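Local atomic coordinates of uncharacterized protein (Escherichia coli O157:H7, PDB entry 4ZV9), a protein that is of unknown function but belongs to the dienelactone hydrolase family of alpha/beta hydrolases, and so probably hydrolyses an ester or lactone. Residues N55-I58 / E59-R63; R63-K67 / A68-A72; Q115-P118 / Q119-G122; A223-A226 / W227-L231. All blocks are in the same frame, centred on the assembly; numbering follows the deposited sequence. Where two conformers were deposited one is given.

Contact 1 of 4, residues N55-I58 / E59-R63; sequences NPYI and EDVAR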
ATOM      1  N   ASN A  55      11.588  -3.313   2.749  1.00 22.30           N
ATOM      2  CA  ASN A  55      12.673  -2.767   3.547  1.00 22.16           C
ATOM      3  C   ASN A  55      12.153  -2.314   4.921  1.00 22.14           C
ATOM      4  O   ASN A  55      10.953  -2.370   5.167  1.00 21.14           O
ATOM      5  CB  ASN A  55      13.441  -1.673   2.761  1.00 25.33           C
ATOM      6  CG  ASN A  55      12.642  -0.391   2.534  1.00 28.16           C
ATOM      7  OD1 ASN A  55      11.520  -0.228   2.991  1.00 28.47           O
ATOM      8  ND2 ASN A  55      13.248   0.532   1.794  1.00 29.29           N
ATOM      9  N   PRO A  56      13.043  -1.896   5.826  1.00 21.47           N
ATOM     10  CA  PRO A  56      12.550  -1.536   7.163  1.00 22.69           C
ATOM     11  C   PRO A  56      11.493  -0.418   7.239  1.00 22.39           C
ATOM     12  O   PRO A  56      10.689  -0.414   8.175  1.00 21.13           O
ATOM     13  CB  PRO A  56      13.823  -1.160   7.912  1.00 21.34           C
ATOM     14  CG  PRO A  56      14.880  -2.002   7.259  1.00 24.33           C
ATOM     15  CD  PRO A  56      14.512  -1.979   5.789  1.00 22.78           C
ATOM     16  N   TYR A  57      11.518   0.527   6.304  1.00 20.92           N
ATOM     17  CA  TYR A  57      10.517   1.597   6.272  1.00 21.78           C
ATOM     18  C   TYR A  57       9.129   1.041   6.064  1.00 20.87           C
ATOM     19  O   TYR A  57       8.214   1.354   6.822  1.00 23.18           O
ATOM     20  CB  TYR A  57      10.850   2.609   5.174  1.00 24.56           C
ATOM     21  CG  TYR A  57       9.675   3.429   4.659  1.00 25.42           C
ATOM     22  CD1 TYR A  57       9.007   4.339   5.481  1.00 26.07           C
ATOM     23  CD2 TYR A  57       9.272   3.326   3.329  1.00 25.90           C
ATOM     24  CE1 TYR A  57       7.958   5.118   4.991  1.00 26.85           C
ATOM     25  CE2 TYR A  57       8.236   4.086   2.834  1.00 26.70           C
ATOM     26  CZ  TYR A  57       7.577   4.987   3.661  1.00 29.26           C
ATOM     27  OH  TYR A  57       6.530   5.742   3.141  1.00 29.43           O
ATOM     28  N   ILE A  58       8.973   0.152   5.091  1.00 21.80           N
ATOM     29  CA  ILE A  58       7.665  -0.450   4.834  1.00 21.47           C
ATOM     30  C   ILE A  58       7.204  -1.331   5.998  1.00 21.67           C
ATOM     31  O   ILE A  58       6.016  -1.361   6.339  1.00 21.85           O
ATOM     32  CB  ILE A  58       7.661  -1.247   3.517  1.00 21.98           C
ATOM     33  CG1 ILE A  58       7.949  -0.304   2.349  1.00 23.14           C
ATOM     34  CG2 ILE A  58       6.325  -1.964   3.335  1.00 20.57           C
ATOM     35  CD1 ILE A  58       6.875   0.764   2.119  1.00 23.09           C
ATOM     36  N   GLU A  59       8.126  -2.066   6.603  1.00 20.72           N
ATOM     37  CA  GLU A  59       7.775  -2.871   7.777  1.00 22.66           C
ATOM     38  C   GLU A  59       7.265  -1.963   8.900  1.00 21.20           C
ATOM     39  O   GLU A  59       6.293  -2.290   9.597  1.00 21.28           O
ATOM     40  CB  GLU A  59       8.961  -3.735   8.233  1.00 22.34           C
ATOM     41  CG  GLU A  59       9.273  -4.847   7.243  1.00 24.90           C
ATOM     42  CD  GLU A  59      10.387  -5.784   7.718  1.00 26.57           C
ATOM     43  OE1 GLU A  59      11.234  -5.330   8.492  1.00 27.28           O
ATOM     44  OE2 GLU A  59      10.413  -6.951   7.286  1.00 25.20           O
ATOM     45  N   ASP A  60       7.909  -0.813   9.077  1.00 23.93           N
ATOM     46  CA  ASP A  60       7.446   0.146  10.080  1.00 22.41           C
ATOM     47  C   ASP A  60       6.027   0.631   9.725  1.00 22.41           C
ATOM     48  O   ASP A  60       5.176   0.744  10.597  1.00 20.49           O
ATOM     49  CB  ASP A  60       8.389   1.332  10.184  1.00 24.99           C
ATOM     50  CG  ASP A  60       8.120   2.168  11.417  1.00 32.11           C
ATOM     51  OD1 ASP A  60       8.189   1.621  12.543  1.00 39.54           O
ATOM     52  OD2 ASP A  60       7.898   3.370  11.275  1.00 37.40           O
ATOM     53  N   VAL A  61       5.777   0.916   8.447  1.00 22.04           N
ATOM     54  CA  VAL A  61       4.452   1.381   8.041  1.00 24.05           C
ATOM     55  C   VAL A  61       3.396   0.329   8.396  1.00 21.60           C
ATOM     56  O   VAL A  61       2.312   0.672   8.866  1.00 21.57           O
ATOM     57  CB  VAL A  61       4.409   1.762   6.552  1.00 24.67           C
ATOM     58  CG1 VAL A  61       2.979   2.033   6.100  1.00 25.73           C
ATOM     59  CG2 VAL A  61       5.278   2.983   6.319  1.00 24.74           C
ATOM     60  N   ALA A  62       3.725  -0.944   8.184  1.00 20.10           N
ATOM     61  CA  ALA A  62       2.815  -2.025   8.536  1.00 18.59           C
ATOM     62  C   ALA A  62       2.493  -1.978  10.024  1.00 19.43           C
ATOM     63  O   ALA A  62       1.327  -2.138  10.419  1.00 21.41           O
ATOM     64  CB  ALA A  62       3.379  -3.362   8.124  1.00 19.19           C
ATOM     65  N   ARG A  63       3.497  -1.735  10.850  1.00 18.48           N
ATOM     66  CA  ARG A  63       3.273  -1.602  12.280  1.00 20.64           C
ATOM     67  C   ARG A  63       2.411  -0.373  12.615  1.00 22.43           C
ATOM     68  O   ARG A  63       1.559  -0.447  13.502  1.00 20.70           O
ATOM     69  CB  ARG A  63       4.586  -1.572  13.050  1.00 22.92           C
ATOM     70  CG  ARG A  63       5.367  -2.877  12.981  1.00 21.70           C
ATOM     71  CD  ARG A  63       6.532  -2.896  13.969  1.00 22.45           C
ATOM     72  NE  ARG A  63       7.561  -1.905  13.672  1.00 23.04           N
ATOM     73  CZ  ARG A  63       8.602  -2.095  12.872  1.00 22.24           C
ATOM     74  NH1 ARG A  63       8.774  -3.239  12.208  1.00 23.31           N
ATOM     75  NH2 ARG A  63       9.479  -1.117  12.705  1.00 23.67           N
TER
HETATM   76  O   HOH W   1      11.347  -1.245  10.654  1.00 26.24           O

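Contact 2 of 4, residues R63-K67 / A68-A72; sequences RRVAK and AGYIA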
ATOM      1  N   ARG A  63       3.497  -1.735  10.850  1.00 18.48           N
ATOM      2  CA  ARG A  63       3.273  -1.602  12.280  1.00 20.64           C
ATOM      3  C   ARG A  63       2.411  -0.373  12.615  1.00 22.43           C
ATOM      4  O   ARG A  63       1.559  -0.447  13.502  1.00 20.70           O
ATOM      5  CB  ARG A  63       4.586  -1.572  13.050  1.00 22.92           C
ATOM      6  CG  ARG A  63       5.367  -2.877  12.981  1.00 21.70           C
ATOM      7  CD  ARG A  63       6.532  -2.896  13.969  1.00 22.45           C
ATOM      8  NE  ARG A  63       7.561  -1.905  13.672  1.00 23.04           N
ATOM      9  CZ  ARG A  63       8.602  -2.095  12.872  1.00 22.24           C
ATOM     10  NH1 ARG A  63       8.774  -3.239  12.208  1.00 23.31           N
ATOM     11  NH2 ARG A  63       9.479  -1.117  12.705  1.00 23.67           N
ATOM     12  N   ARG A  64       2.584   0.727  11.884  1.00 21.98           N
ATOM     13  CA  ARG A  64       1.736   1.923  12.093  1.00 23.71           C
ATOM     14  C   ARG A  64       0.267   1.613  11.787  1.00 23.20           C
ATOM     15  O   ARG A  64      -0.624   2.089  12.477  1.00 26.57           O
ATOM     16  CB  ARG A  64       2.180   3.091  11.230  1.00 23.39           C
ATOM     17  CG  ARG A  64       3.623   3.520  11.473  1.00 25.42           C
ATOM     18  CD  ARG A  64       4.027   4.647  10.537  1.00 26.50           C
ATOM     19  NE  ARG A  64       5.467   4.687  10.372  1.00 27.19           N
ATOM     20  CZ  ARG A  64       6.121   5.561   9.626  1.00 29.94           C
ATOM     21  NH1 ARG A  64       5.466   6.540   9.003  1.00 29.64           N
ATOM     22  NH2 ARG A  64       7.449   5.473   9.532  1.00 29.99           N
ATOM     23  N   VAL A  65       0.030   0.817  10.753  1.00 21.66           N
ATOM     24  CA  VAL A  65      -1.311   0.393  10.416  1.00 23.40           C
ATOM     25  C   VAL A  65      -1.929  -0.441  11.538  1.00 23.17           C
ATOM     26  O   VAL A  65      -3.104  -0.261  11.889  1.00 22.77           O
ATOM     27  CB  VAL A  65      -1.338  -0.391   9.082  1.00 22.18           C
ATOM     28  CG1 VAL A  65      -2.717  -0.977   8.823  1.00 21.46           C
ATOM     29  CG2 VAL A  65      -0.934   0.534   7.937  1.00 22.42           C
ATOM     30  N   ALA A  66      -1.157  -1.365  12.091  1.00 23.05           N
ATOM     31  CA  ALA A  66      -1.645  -2.183  13.192  1.00 24.86           C
ATOM     32  C   ALA A  66      -1.895  -1.336  14.443  1.00 25.78           C
ATOM     33  O   ALA A  66      -2.828  -1.608  15.192  1.00 24.63           O
ATOM     34  CB  ALA A  66      -0.680  -3.329  13.495  1.00 24.87           C
ATOM     35  N   LYS A  67      -1.047  -0.344  14.696  1.00 27.24           N
ATOM     36  CA  LYS A  67      -1.270   0.572  15.836  1.00 31.26           C
ATOM     37  C   LYS A  67      -2.588   1.313  15.682  1.00 29.61           C
ATOM     38  O   LYS A  67      -3.214   1.651  16.668  1.00 31.64           O
ATOM     39  CB  LYS A  67      -0.152   1.610  15.954  1.00 33.79           C
ATOM     40  CG  LYS A  67       1.136   1.060  16.523  1.00 38.79           C
ATOM     41  CD  LYS A  67       1.121   1.013  18.037  1.00 41.14           C
ATOM     42  CE  LYS A  67       1.323   2.394  18.631  1.00 40.33           C
ATOM     43  NZ  LYS A  67       1.640   2.257  20.075  1.00 41.61           N
ATOM     44  N   ALA A  68      -2.982   1.581  14.437  1.00 27.66           N
ATOM     45  CA  ALA A  68      -4.240   2.268  14.165  1.00 30.47           C
ATOM     46  C   ALA A  68      -5.452   1.338  14.297  1.00 28.58           C
ATOM     47  O   ALA A  68      -6.581   1.795  14.172  1.00 31.65           O
ATOM     48  CB  ALA A  68      -4.205   2.927  12.790  1.00 31.03           C
ATOM     49  N   GLY A  69      -5.217   0.038  14.502  1.00 27.30           N
ATOM     50  CA  GLY A  69      -6.293  -0.936  14.729  1.00 28.15           C
ATOM     51  C   GLY A  69      -6.649  -1.901  13.601  1.00 26.27           C
ATOM     52  O   GLY A  69      -7.691  -2.536  13.648  1.00 28.42           O
ATOM     53  N   TYR A  70      -5.779  -2.065  12.608  1.00 26.10           N
ATOM     54  CA  TYR A  70      -6.062  -2.971  11.481  1.00 24.33           C
ATOM     55  C   TYR A  70      -5.023  -4.077  11.358  1.00 25.95           C
ATOM     56  O   TYR A  70      -3.892  -3.928  11.843  1.00 24.38           O
ATOM     57  CB  TYR A  70      -6.108  -2.181  10.187  1.00 25.65           C
ATOM     58  CG  TYR A  70      -7.036  -0.983  10.283  1.00 28.96           C
ATOM     59  CD1 TYR A  70      -8.406  -1.149  10.263  1.00 31.94           C
ATOM     60  CD2 TYR A  70      -6.531   0.303  10.448  1.00 31.86           C
ATOM     61  CE1 TYR A  70      -9.267  -0.059  10.378  1.00 35.47           C
ATOM     62  CE2 TYR A  70      -7.374   1.399  10.563  1.00 31.73           C
ATOM     63  CZ  TYR A  70      -8.747   1.212  10.527  1.00 34.83           C
ATOM     64  OH  TYR A  70      -9.597   2.298  10.651  1.00 36.02           O
ATOM     65  N   ILE A  71      -5.400  -5.193  10.733  1.00 24.88           N
ATOM     66  CA  ILE A  71      -4.422  -6.254  10.438  1.00 24.61           C
ATOM     67  C   ILE A  71      -3.720  -5.818   9.165  1.00 24.47           C
ATOM     68  O   ILE A  71      -4.370  -5.599   8.159  1.00 25.69           O
ATOM     69  CB  ILE A  71      -5.063  -7.635  10.200  1.00 24.10           C
ATOM     70  CG1 ILE A  71      -5.794  -8.090  11.464  1.00 25.74           C
ATOM     71  CG2 ILE A  71      -3.972  -8.649   9.854  1.00 24.14           C
ATOM     72  CD1 ILE A  71      -6.681  -9.300  11.265  1.00 25.81           C
ATOM     73  N   ALA A  72      -2.394  -5.705   9.210  1.00 21.64           N
ATOM     74  CA  ALA A  72      -1.631  -5.272   8.057  1.00 20.37           C
ATOM     75  C   ALA A  72      -0.782  -6.409   7.506  1.00 21.40           C
ATOM     76  O   ALA A  72      -0.160  -7.154   8.267  1.00 22.86           O
ATOM     77  CB  ALA A  72      -0.748  -4.098   8.446  1.00 21.81           C
TER

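Contact 3 of 4, residues Q115-P118 / Q119-G122; sequences QRYP and QATG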
ATOM      1  N   GLN A 115      -8.769 -11.371   2.672  0.50 26.00           N
ATOM      2  CA  GLN A 115     -10.241 -11.453   2.599  0.50 27.74           C
ATOM      3  C   GLN A 115     -10.754 -12.674   3.347  0.50 28.18           C
ATOM      4  O   GLN A 115     -11.797 -12.625   3.987  0.50 26.64           O
ATOM      5  CB  GLN A 115     -10.743 -11.551   1.140  0.50 27.15           C
ATOM      6  CG  GLN A 115     -10.901 -10.210   0.414  0.50 27.29           C
ATOM      7  CD  GLN A 115     -11.109 -10.311  -1.098  0.50 28.22           C
ATOM      8  OE1 GLN A 115     -10.809 -11.324  -1.712  0.50 29.23           O
ATOM      9  NE2 GLN A 115     -11.565  -9.224  -1.707  0.50 27.56           N
ATOM     10  N   ARG A 116     -10.007 -13.766   3.252  1.00 30.73           N
ATOM     11  CA  ARG A 116     -10.404 -15.033   3.849  1.00 34.80           C
ATOM     12  C   ARG A 116      -9.733 -15.344   5.188  1.00 29.51           C
ATOM     13  O   ARG A 116      -9.973 -16.401   5.767  1.00 30.23           O
ATOM     14  CB  ARG A 116     -10.088 -16.149   2.858  1.00 37.66           C
ATOM     15  CG  ARG A 116     -10.681 -15.866   1.486  1.00 47.91           C
ATOM     16  CD  ARG A 116     -10.123 -16.774   0.415  1.00 57.07           C
ATOM     17  NE  ARG A 116     -10.399 -16.262  -0.923  1.00 67.74           N
ATOM     18  CZ  ARG A 116     -11.326 -16.707  -1.767  1.00 83.13           C
ATOM     19  NH1 ARG A 116     -12.119 -17.732  -1.467  1.00 95.86           N
ATOM     20  NH2 ARG A 116     -11.446 -16.115  -2.947  1.00 92.79           N
ATOM     21  N   TYR A 117      -8.901 -14.437   5.671  1.00 26.55           N
ATOM     22  CA  TYR A 117      -8.158 -14.658   6.910  1.00 25.63           C
ATOM     23  C   TYR A 117      -9.146 -14.801   8.074  1.00 25.66           C
ATOM     24  O   TYR A 117      -9.948 -13.903   8.299  1.00 23.54           O
ATOM     25  CB  TYR A 117      -7.193 -13.495   7.143  1.00 26.49           C
ATOM     26  CG  TYR A 117      -6.146 -13.767   8.211  1.00 26.20           C
ATOM     27  CD1 TYR A 117      -5.093 -14.652   7.972  1.00 28.40           C
ATOM     28  CD2 TYR A 117      -6.188 -13.123   9.425  1.00 28.95           C
ATOM     29  CE1 TYR A 117      -4.117 -14.895   8.934  1.00 30.67           C
ATOM     30  CE2 TYR A 117      -5.224 -13.360  10.398  1.00 27.57           C
ATOM     31  CZ  TYR A 117      -4.192 -14.248  10.142  1.00 32.17           C
ATOM     32  OH  TYR A 117      -3.237 -14.465  11.114  1.00 41.95           O
ATOM     33  N   PRO A 118      -9.077 -15.914   8.823  1.00 27.57           N
ATOM     34  CA  PRO A 118     -10.040 -16.165   9.907  1.00 31.18           C
ATOM     35  C   PRO A 118     -10.218 -15.043  10.928  1.00 28.21           C
ATOM     36  O   PRO A 118     -11.348 -14.810  11.374  1.00 26.45           O
ATOM     37  CB  PRO A 118      -9.501 -17.446  10.594  1.00 35.15           C
ATOM     38  CG  PRO A 118      -8.611 -18.085   9.581  1.00 34.21           C
ATOM     39  CD  PRO A 118      -8.011 -16.941   8.801  1.00 31.11           C
ATOM     40  N   GLN A 119      -9.136 -14.356  11.296  1.00 23.30           N
ATOM     41  CA  GLN A 119      -9.228 -13.278  12.279  1.00 24.30           C
ATOM     42  C   GLN A 119      -9.599 -11.936  11.669  1.00 23.38           C
ATOM     43  O   GLN A 119      -9.841 -10.972  12.402  1.00 22.60           O
ATOM     44  CB  GLN A 119      -7.922 -13.129  13.067  1.00 24.84           C
ATOM     45  CG  GLN A 119      -7.611 -14.315  13.943  1.00 28.38           C
ATOM     46  CD  GLN A 119      -6.257 -14.185  14.612  1.00 37.62           C
ATOM     47  OE1 GLN A 119      -5.366 -13.553  14.081  1.00 45.57           O
ATOM     48  NE2 GLN A 119      -6.101 -14.785  15.780  1.00 44.00           N
ATOM     49  N   ALA A 120      -9.752 -11.893  10.344  1.00 22.41           N
ATOM     50  CA  ALA A 120     -10.194 -10.685   9.664  1.00 21.71           C
ATOM     51  C   ALA A 120     -11.717 -10.685   9.376  1.00 23.10           C
ATOM     52  O   ALA A 120     -12.373 -11.722   9.428  1.00 23.15           O
ATOM     53  CB  ALA A 120      -9.442 -10.519   8.377  1.00 20.29           C
ATOM     54  N   THR A 121     -12.268  -9.503   9.109  1.00 22.67           N
ATOM     55  CA  THR A 121     -13.716  -9.355   8.875  1.00 25.49           C
ATOM     56  C   THR A 121     -14.121  -9.750   7.472  1.00 25.88           C
ATOM     57  O   THR A 121     -15.295  -9.987   7.208  1.00 27.24           O
ATOM     58  CB  THR A 121     -14.167  -7.887   9.030  1.00 26.50           C
ATOM     59  OG1 THR A 121     -13.394  -7.038   8.160  1.00 26.57           O
ATOM     60  CG2 THR A 121     -13.998  -7.411  10.476  1.00 27.86           C
ATOM     61  N   GLY A 122     -13.161  -9.745   6.556  1.00 25.94           N
ATOM     62  CA  GLY A 122     -13.478  -9.959   5.145  1.00 27.01           C
ATOM     63  C   GLY A 122     -13.275  -8.701   4.320  1.00 27.47           C
ATOM     64  O   GLY A 122     -13.130  -8.789   3.103  1.00 30.39           O
TER

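Contact 4 of 4, residues A223-A226 / W227-L231; sequences ADLA and WQRTL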
ATOM      1  N   ALA A 223       4.102  14.337   5.358  1.00 37.86           N
ATOM      2  CA  ALA A 223       3.979  12.918   5.722  1.00 35.70           C
ATOM      3  C   ALA A 223       2.893  12.718   6.764  1.00 35.88           C
ATOM      4  O   ALA A 223       2.014  11.871   6.601  1.00 35.46           O
ATOM      5  CB  ALA A 223       5.307  12.392   6.259  1.00 32.77           C
ATOM      6  N   ASP A 224       2.958  13.511   7.833  1.00 38.23           N
ATOM      7  CA  ASP A 224       1.997  13.416   8.934  1.00 37.38           C
ATOM      8  C   ASP A 224       0.587  13.749   8.483  1.00 37.50           C
ATOM      9  O   ASP A 224      -0.354  13.058   8.866  1.00 36.79           O
ATOM     10  CB  ASP A 224       2.400  14.318  10.109  1.00 40.17           C
ATOM     11  CG  ASP A 224       3.636  13.815  10.843  1.00 40.22           C
ATOM     12  OD1 ASP A 224       4.085  12.687  10.585  1.00 37.15           O
ATOM     13  OD2 ASP A 224       4.154  14.547  11.701  1.00 43.22           O
ATOM     14  N   LEU A 225       0.441  14.801   7.681  1.00 37.67           N
ATOM     15  CA  LEU A 225      -0.877  15.202   7.179  1.00 38.49           C
ATOM     16  C   LEU A 225      -1.471  14.128   6.277  1.00 35.64           C
ATOM     17  O   LEU A 225      -2.630  13.737   6.429  1.00 36.38           O
ATOM     18  CB  LEU A 225      -0.780  16.525   6.425  1.00 41.30           C
ATOM     19  CG  LEU A 225      -2.080  17.095   5.845  1.00 43.36           C
ATOM     20  CD1 LEU A 225      -3.143  17.322   6.913  1.00 44.32           C
ATOM     21  CD2 LEU A 225      -1.767  18.410   5.132  1.00 45.50           C
ATOM     22  N   ALA A 226      -0.671  13.618   5.348  1.00 35.52           N
ATOM     23  CA  ALA A 226      -1.122  12.527   4.476  1.00 32.73           C
ATOM     24  C   ALA A 226      -1.522  11.288   5.290  1.00 33.47           C
ATOM     25  O   ALA A 226      -2.520  10.610   4.974  1.00 30.61           O
ATOM     26  CB  ALA A 226      -0.054  12.172   3.465  1.00 31.69           C
ATOM     27  N   TRP A 227      -0.759  10.984   6.338  1.00 32.64           N
ATOM     28  CA  TRP A 227      -1.072   9.806   7.128  1.00 35.05           C
ATOM     29  C   TRP A 227      -2.377   9.997   7.906  1.00 36.90           C
ATOM     30  O   TRP A 227      -3.168   9.071   8.009  1.00 34.93           O
ATOM     31  CB  TRP A 227       0.068   9.426   8.064  1.00 33.28           C
ATOM     32  CG  TRP A 227      -0.108   8.056   8.636  1.00 33.23           C
ATOM     33  CD1 TRP A 227      -0.339   7.738   9.934  1.00 34.32           C
ATOM     34  CD2 TRP A 227      -0.090   6.810   7.912  1.00 30.52           C
ATOM     35  NE1 TRP A 227      -0.430   6.369  10.080  1.00 32.64           N
ATOM     36  CE2 TRP A 227      -0.284   5.782   8.851  1.00 30.31           C
ATOM     37  CE3 TRP A 227       0.088   6.474   6.568  1.00 29.47           C
ATOM     38  CZ2 TRP A 227      -0.319   4.428   8.488  1.00 29.48           C
ATOM     39  CZ3 TRP A 227       0.073   5.143   6.205  1.00 29.92           C
ATOM     40  CH2 TRP A 227      -0.123   4.126   7.167  1.00 30.32           C
ATOM     41  N   GLN A 228      -2.582  11.187   8.460  1.00 39.71           N
ATOM     42  CA  GLN A 228      -3.815  11.467   9.199  1.00 41.11           C
ATOM     43  C   GLN A 228      -4.999  11.288   8.287  1.00 38.49           C
ATOM     44  O   GLN A 228      -5.987  10.675   8.674  1.00 35.37           O
ATOM     45  CB  GLN A 228      -3.821  12.896   9.722  1.00 48.52           C
ATOM     46  CG  GLN A 228      -5.048  13.300  10.543  1.00 55.02           C
ATOM     47  CD  GLN A 228      -5.040  14.774  10.936  1.00 68.99           C
ATOM     48  OE1 GLN A 228      -4.479  15.629  10.238  1.00 76.45           O
ATOM     49  NE2 GLN A 228      -5.679  15.081  12.056  1.00 77.12           N
ATOM     50  N   ARG A 229      -4.898  11.813   7.072  1.00 37.52           N
ATOM     51  CA  ARG A 229      -5.963  11.644   6.089  1.00 38.57           C
ATOM     52  C   ARG A 229      -6.191  10.167   5.743  1.00 33.40           C
ATOM     53  O   ARG A 229      -7.332   9.724   5.581  1.00 33.30           O
ATOM     54  CB  ARG A 229      -5.657  12.446   4.830  1.00 40.82           C
ATOM     55  CG  ARG A 229      -5.871  13.936   5.013  1.00 42.88           C
ATOM     56  CD  ARG A 229      -5.206  14.705   3.889  1.00 46.08           C
ATOM     57  NE  ARG A 229      -5.519  16.132   3.943  1.00 49.30           N
ATOM     58  CZ  ARG A 229      -4.857  17.074   3.283  1.00 50.48           C
ATOM     59  NH1 ARG A 229      -3.801  16.768   2.529  1.00 48.95           N
ATOM     60  NH2 ARG A 229      -5.245  18.341   3.389  1.00 54.81           N
ATOM     61  N   THR A 230      -5.110   9.421   5.635  1.00 30.14           N
ATOM     62  CA  THR A 230      -5.176   7.977   5.361  1.00 27.99           C
ATOM     63  C   THR A 230      -5.908   7.198   6.478  1.00 28.24           C
ATOM     64  O   THR A 230      -6.799   6.403   6.203  1.00 28.10           O
ATOM     65  CB  THR A 230      -3.775   7.425   5.136  1.00 26.56           C
ATOM     66  OG1 THR A 230      -3.174   8.111   4.038  1.00 24.96           O
ATOM     67  CG2 THR A 230      -3.810   5.921   4.847  1.00 26.52           C
ATOM     68  N   LEU A 231      -5.585   7.485   7.732  1.00 30.31           N
ATOM     69  CA  LEU A 231      -6.276   6.851   8.861  1.00 32.29           C
ATOM     70  C   LEU A 231      -7.778   7.201   8.911  1.00 33.71           C
ATOM     71  O   LEU A 231      -8.613   6.346   9.216  1.00 32.84           O
ATOM     72  CB  LEU A 231      -5.609   7.214  10.193  1.00 33.43           C
ATOM     73  CG  LEU A 231      -4.151   6.758  10.360  1.00 34.26           C
ATOM     74  CD1 LEU A 231      -3.683   7.015  11.786  1.00 33.49           C
ATOM     75  CD2 LEU A 231      -3.972   5.290  10.006  1.00 32.73           C
TER

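Contact 1 of 4, residues N55-I58 / E59-R63
Pro56 O is gripped from two directions: Asp60 N donates to it at 2.9 Å, and a water molecule donates at 2.7 Å. The same water accepts from Arg63 NH2 and lies in the guanidinium plane at its edge, linking the carbonyl of the first helical residue to an arginine about two turns further on. Arg63 NH2 also forms a salt bridge with Asp60 OD1, 3.0 Å away, whose hydrogen bond is bent and weak, while Asp60 OD2 pairs with Arg64. One face of the Arg63 guanidinium lies against Glu59 O and Asp60 CA, the arginine chain folding back along its own helix. Elsewhere in this turn, Glu59 N meets Asn55 O at 3.2 Å with an almost straight N-H...O angle of 168°. Val61 CG2 lies alongside the Tyr57 ring, 3.7 Å from CE1, in an off-centre CH-pi contact. Tyr57 CG is anti to the backbone N (chi1 157°), which sends the ring the same way as Val61; its OH continues to His211. Asn55 OD1 accepts a weak 3.3 Å bond from Ile58 N, and ND2 is held by Asp88. This is an N-cap opening the helix of the beta-alpha-beta crossover from strand 42-48 to strand 71-75, within an alpha/beta-hydrolase fold.

Contact 2 of 4, residues R63-K67 / A68-A72
Ala68 N reaches back to Arg64 O at 3.1 Å, the last of the regular helical bonds here, and adds a weak bond to Val65 O; its CB rests 3.5 Å from that same Val65 O. Gly69 then leaves helical geometry with a positive phi of 106°, which glycine takes up readily. Its N binds Ala66 O at 3.0 Å from well above the carbonyl plane. Tyr70 N closes the Schellman motif with a weak 3.3 Å bond to Val65 O, which thus accepts two weak bonds as the helix ends. Tyr70 O in turn receives a CA-H...O contact from Ala66 CA at 3.1 Å. Across the turn, Tyr70 CB meets Val65 CG1 at 3.8 Å, the two side chains crossing at about a right angle. Ala72 points its CB back at the helix, 3.7 Å from Val65 CG1. That branch is anti to the valine's backbone N (chi1 173°), which brings it against both Tyr70 CB and Ala72 CB. Val65 also touches Val45 and Trp227, Ala66 packs on Val33, and Ala68 meets Leu231: the helix-to-strand turn is thus wedged between helix 220-237 and strands 28-35 and 42-48.

Contact 3 of 4, residues Q115-P118 / Q119-G122
Gln119 and Tyr117 carry most of this turn, their side chains running side by side and pointing the same way. Tyr117 CE2 lies 3.8 Å from Gln119 CB and 3.7 Å from Gln119 OE1, with ring and amide planes 74° apart. Tyr117 CG stands anti to its own N (chi1 -166°), which carries the ring out alongside the extended glutamine chain. Tyr117 OH and Gln119 OE1 both hydrogen-bond to Lys34 NZ, which probably helps hold the pair together. The backbone closes the turn: Ala120 N donates to Tyr117 O at 2.9 Å, approaching from above the carbonyl plane, while Ala120 CB packs on Tyr117 CB at 3.9 Å. Two further carbonyls, Pro118 O and Ala120 O, accept from Lys41 NZ. At the far end of the segments Gln115 comes back beside Gly122, where Gly122 CA makes a nearly straight CA-H...O contact with Gln115 O at 3.4 Å. Gly122 has positive phi, 111°, as the chain turns a corner. From Tyr117 to Ala120 this is a type I beta turn, here the surface connection that leads from helix 100-116 into strand 123-128 of the central sheet.

Contact 4 of 4, residues A223-A226 / W227-L231
Ala226 O takes two bonds from one residue: Thr230 N at 2.9 Å and Thr230 OG1 at 2.7 Å, arriving from opposite faces of the carbonyl plane. Thr230 OG1 sits beside its backbone N (chi1 -59°), the position from which a helical threonine can fold back on the carbonyl one turn earlier. Because its proton goes to Ala226 O, the same hydroxyl is expected to act as acceptor in its hydrogen bond with His172 NE2. The remaining helical bonds are regular: Trp227 N meets Ala223 O and Gln228 N meets Asp224 O, both at 2.9 Å, and Arg229 N reaches Leu225 O with an N-H...O angle of 168°.

Leu225 lies across one face of the Arg229 guanidinium, its CG over the centre 3.7 Å above the plane and its CD2 3.7 Å from NH1. Arg229 stays extended from CG to NE, spreading this flat group over the leucine; NH1 bonds to Tyr203 OH and the cation also meets Tyr201 in a cation-pi contact. Asp224 OD1 hydrogen-bonds to Asn2 and OD2 forms a salt bridge with Lys220. Along the helix Leu231 CD2 covers part of one Trp227 face, and the indole also meets His211. Used both ways, the buried Thr230 hydroxyl probably has a fixed rotation, while Arg229, flat against Leu225, ties helix 220-237 to strand 198-203 through its polar end.

Overall arrangement
Contacts 1 and 2 are buried and divide helix 56-67 between them, sharing Arg63: one opens the helix with a cap and a charged, water-bridged edge, the other ends it with backbone bonds and small apolar side chains. Contact 4, partly buried, lies midway along helix 220-237 and touches both, Trp227 packing on Val61, Arg64 and Val65. It supplements its helical bonds with side-chain ones, where contact 2 relies on the backbone. Contact 3 is the surface one, a tight turn whose polar ends go to lysines; it reaches contact 2 through Ile71, but its nearest atoms stay about 13 Å from contact 1 and about 14 Å from contact 4.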